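Long-range contact in glutathione transferase (Phanerochaete chrysosporium, PDB 5O00), which probably conjugates or reduces substrates with glutathione, as a fungal member of the Ure2p class of glutathione transferases: residues Gly18-Met23 / Phe173-Ala178. Residues are numbered along the deposited sequence; the frame is centred on the assembly and turned at random.
Sequences GWKVDM and FVIWNA. With GDS (oxidized glutathione disulfide), chain B; NIN (dinitrophenylene), chain C.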
loop_
_atom_site.group_PDB
_atom_site.type_symbol
_atom_site.label_atom_id
_atom_site.label_comp_id
_atom_site.label_asym_id
_atom_site.label_seq_id
_atom_site.Cartn_x
_atom_site.Cartn_y
_atom_site.Cartn_z
ATOM N N GLY A 18 12.738 1.073 5.388
ATOM C CA GLY A 18 12.985 1.824 6.604
ATOM C C GLY A 18 13.592 3.187 6.357
ATOM O O GLY A 18 13.483 4.073 7.211
ATOM N N TRP A 19 14.225 3.385 5.202
ATOM C CA TRP A 19 14.963 4.617 4.972
ATOM C C TRP A 19 14.054 5.785 4.625
ATOM O O TRP A 19 14.468 6.941 4.774
ATOM C CB TRP A 19 16.015 4.378 3.890
ATOM C CG TRP A 19 17.040 3.429 4.407
ATOM C CD1 TRP A 19 17.119 2.088 4.170
ATOM C CD2 TRP A 19 18.106 3.742 5.303
ATOM N NE1 TRP A 19 18.183 1.549 4.853
ATOM C CE2 TRP A 19 18.806 2.547 5.557
ATOM C CE3 TRP A 19 18.544 4.922 5.910
ATOM C CZ2 TRP A 19 19.921 2.499 6.389
ATOM C CZ3 TRP A 19 19.653 4.873 6.733
ATOM C CH2 TRP A 19 20.328 3.671 6.966
ATOM N N LYS A 20 12.819 5.511 4.191
ATOM C CA LYS A 20 11.797 6.552 4.150
ATOM C C LYS A 20 11.688 7.242 5.498
ATOM O O LYS A 20 11.640 8.476 5.587
ATOM C CB LYS A 20 10.433 5.958 3.790
ATOM C CG LYS A 20 10.337 5.134 2.535
ATOM C CD LYS A 20 8.892 4.656 2.376
ATOM C CE LYS A 20 8.743 3.549 1.361
ATOM N NZ LYS A 20 7.412 2.903 1.500
ATOM N N VAL A 21 11.612 6.445 6.564
ATOM C CA VAL A 21 11.424 6.984 7.905
ATOM C C VAL A 21 12.685 7.699 8.362
ATOM O O VAL A 21 12.623 8.783 8.952
ATOM C CB VAL A 21 11.028 5.852 8.873
ATOM C CG1 VAL A 21 10.807 6.394 10.282
ATOM C CG2 VAL A 21 9.782 5.113 8.359
ATOM N N ASP A 22 13.847 7.104 8.091
ATOM C CA ASP A 22 15.110 7.760 8.399
ATOM C C ASP A 22 15.172 9.143 7.760
ATOM O O ASP A 22 15.562 10.121 8.410
ATOM C CB ASP A 22 16.264 6.876 7.925
ATOM C CG ASP A 22 17.616 7.461 8.246
ATOM O OD1 ASP A 22 18.063 8.361 7.508
ATOM O OD2 ASP A 22 18.230 7.026 9.244
ATOM N N MET A 23 14.763 9.249 6.494
ATOM C CA MET A 23 14.759 10.541 5.818
ATOM C C MET A 23 13.891 11.548 6.562
ATOM O O MET A 23 14.328 12.668 6.847
ATOM C CB MET A 23 14.272 10.379 4.379
ATOM C CG MET A 23 15.271 9.722 3.449
ATOM S SD MET A 23 14.561 9.346 1.837
ATOM C CE MET A 23 15.905 8.415 1.101
ATOM N N PHE A 173 8.648 8.119 -2.108
ATOM C CA PHE A 173 9.061 7.489 -3.362
ATOM C C PHE A 173 10.577 7.425 -3.549
ATOM O O PHE A 173 11.040 6.720 -4.452
ATOM C CB PHE A 173 8.484 8.250 -4.565
ATOM C CG PHE A 173 7.018 8.023 -4.798
ATOM C CD1 PHE A 173 6.581 6.990 -5.612
ATOM C CD2 PHE A 173 6.080 8.862 -4.228
ATOM C CE1 PHE A 173 5.229 6.790 -5.834
ATOM C CE2 PHE A 173 4.731 8.665 -4.446
ATOM C CZ PHE A 173 4.305 7.629 -5.250
ATOM N N VAL A 174 11.352 8.142 -2.733
ATOM C CA VAL A 174 12.752 8.411 -3.061
ATOM C C VAL A 174 13.579 7.126 -3.065
ATOM O O VAL A 174 14.301 6.841 -4.026
ATOM C CB VAL A 174 13.334 9.453 -2.086
ATOM C CG1 VAL A 174 14.845 9.582 -2.258
ATOM C CG2 VAL A 174 12.670 10.800 -2.296
ATOM N N ILE A 175 13.509 6.344 -1.985
ATOM C CA ILE A 175 14.493 5.275 -1.821
ATOM C C ILE A 175 14.307 4.198 -2.887
ATOM O O ILE A 175 15.286 3.722 -3.476
ATOM C CB ILE A 175 14.445 4.704 -0.388
ATOM C CG1 ILE A 175 15.618 3.741 -0.154
ATOM C CG2 ILE A 175 13.112 4.016 -0.092
ATOM C CD1 ILE A 175 16.999 4.390 -0.251
ATOM N N TRP A 176 13.062 3.814 -3.183
ATOM C CA TRP A 176 12.855 2.824 -4.238
ATOM C C TRP A 176 13.177 3.387 -5.618
ATOM O O TRP A 176 13.647 2.648 -6.492
ATOM C CB TRP A 176 11.423 2.287 -4.204
ATOM C CG TRP A 176 11.220 1.140 -3.243
ATOM C CD1 TRP A 176 10.462 1.144 -2.106
ATOM C CD2 TRP A 176 11.783 -0.179 -3.342
ATOM N NE1 TRP A 176 10.516 -0.086 -1.495
ATOM C CE2 TRP A 176 11.323 -0.915 -2.233
ATOM C CE3 TRP A 176 12.636 -0.804 -4.257
ATOM C CZ2 TRP A 176 11.681 -2.245 -2.019
ATOM C CZ3 TRP A 176 12.989 -2.124 -4.042
ATOM C CH2 TRP A 176 12.513 -2.830 -2.934
ATOM N N ASN A 177 12.940 4.683 -5.845
ATOM C CA ASN A 177 13.320 5.270 -7.126
ATOM C C ASN A 177 14.834 5.266 -7.309
ATOM O O ASN A 177 15.333 4.968 -8.401
ATOM C CB ASN A 177 12.758 6.685 -7.247
ATOM C CG ASN A 177 11.312 6.694 -7.716
ATOM O OD1 ASN A 177 10.798 5.684 -8.201
ATOM N ND2 ASN A 177 10.652 7.834 -7.580
ATOM N N ALA A 178 15.587 5.580 -6.252
ATOM C CA ALA A 178 17.041 5.508 -6.350
ATOM C C ALA A 178 17.499 4.081 -6.633
ATOM O O ALA A 178 18.382 3.850 -7.470
ATOM C CB ALA A 178 17.679 6.033 -5.065
HETATM N N1 GDS B . 4.926 -2.387 3.090
HETATM C CA1 GDS B . 5.959 -2.636 4.079
HETATM C C1 GDS B . 6.513 -1.309 4.554
HETATM O OE1 GDS B . 6.656 -0.368 3.730
HETATM O OE2 GDS B . 6.829 -1.163 5.759
HETATM C CB1 GDS B . 7.108 -3.422 3.460
HETATM C CG1 GDS B . 8.212 -3.576 4.503
HETATM C CD1 GDS B . 9.267 -4.549 3.981
HETATM O O1 GDS B . 9.143 -5.075 2.920
HETATM N N2 GDS B . 10.415 -4.802 4.829
HETATM C CA2 GDS B . 11.476 -5.713 4.441
HETATM C C2 GDS B . 11.563 -6.851 5.456
HETATM O O2 GDS B . 11.385 -6.628 6.608
HETATM C CB2 GDS B . 12.810 -4.974 4.453
HETATM S SG2 GDS B . 12.892 -3.892 3.008
HETATM N N3 GDS B . 11.871 -8.201 5.024
HETATM C CA3 GDS B . 11.960 -9.277 5.995
HETATM C C3 GDS B . 11.451 -10.571 5.366
HETATM O OE3 GDS B . 10.967 -10.552 4.206
HETATM O OE4 GDS B . 11.517 -11.654 6.006
HETATM N N4 GDS B . 9.184 -4.962 -0.102
HETATM C CA4 GDS B . 8.034 -4.643 -0.918
HETATM C C4 GDS B . 7.560 -3.237 -0.565
HETATM O OE5 GDS B . 6.335 -2.975 -0.555
HETATM O OE6 GDS B . 8.396 -2.342 -0.281
HETATM C C5 GDS B . 10.218 -5.838 -0.608
HETATM O O5 GDS B . 10.147 -6.303 -1.698
HETATM C CA5 GDS B . 11.407 -6.138 0.291
HETATM N N5 GDS B . 11.969 -7.409 -0.096
HETATM C CB5 GDS B . 12.452 -5.043 0.115
HETATM S SG5 GDS B . 13.647 -5.123 1.477
HETATM C CA6 GDS B . 10.648 -11.169 1.212
HETATM C C6 GDS B . 10.315 -11.706 -0.181
HETATM O OE7 GDS B . 10.307 -12.944 -0.403
HETATM O OE8 GDS B . 10.052 -10.906 -1.116
HETATM N N6 GDS B . 10.214 -12.116 2.227
HETATM C CB6 GDS B . 12.156 -10.949 1.333
HETATM C CG6 GDS B . 12.614 -9.824 0.408
HETATM C CD6 GDS B . 12.011 -8.497 0.854
HETATM O O6 GDS B . 11.591 -8.356 1.956
HETATM C C1 NIN C . 16.728 -4.756 -4.723
HETATM C C2 NIN C . 16.580 -4.469 -3.379
HETATM N N2 NIN C . 15.480 -5.090 -2.670
HETATM O O21 NIN C . 14.474 -5.724 -3.413
HETATM O O22 NIN C . 15.427 -5.066 -1.496
HETATM C C3 NIN C . 17.468 -3.614 -2.745
HETATM C C4 NIN C . 18.503 -3.054 -3.479
HETATM N N4 NIN C . 19.461 -2.150 -2.881
HETATM O O41 NIN C . 19.442 -1.884 -1.503
HETATM O O42 NIN C . 20.254 -1.638 -3.580
HETATM C C5 NIN C . 18.646 -3.341 -4.825
HETATM C C6 NIN C . 17.761 -4.193 -5.452
#
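I175 of the helix 174-184 meets W19, K20 and M23 of the helix 18-28, a compact example of a domain contact centred on one branched side chain. The contact between the two segments is apolar. CG1 of I175, anti to the backbone N (chi1 -171°), lies 4.1 Å from CB of W19, while its other branch, CG2, reaches CG of K20 at 4.0 Å, the two side chains crossing at about a right angle. M23 approaches with its extended chain: its methyl CE comes to 3.7 Å from CG1 of V174 and also lies near CB of I175, and its sulfur SD lies 4.1 Å from CB of V174. L217 of the helix 211-226 also packs on I175.

The polar ends of K20 and W19 find partners outside the two segments. Beyond CG the extended chain of K20 leads away from I175, taking NZ to a salt bridge with D75 and hydrogen bonds to OE1 of Q109 and OG of S74; the indole NE1 of W19 is hydrogen-bonded to the carbonyl O of H12.

Beside this packing, W176 borders the ligands. The one N-H of its NE1 is shared between OD1 of N17 and, weakly, OE6 of the glutathione disulfide, 3.3 Å from NE1 at a bent 127°. At the edge of the ring, in its plane, O21 of the dinitrophenylene group lies 3.5 Å from CH2. With an alanine in place of W176, OE6 and the nitro oxygen O21 would probably lose this neighbour, and OD1 of N17 this N-H.

The helix 18-28 belongs to the thioredoxin-like domain and the helix 174-184 to the all-helical domain, so the contact is part of the interdomain interface of the glutathione transferase fold, beside the cleft where glutathione disulfide and dinitrophenylene are bound.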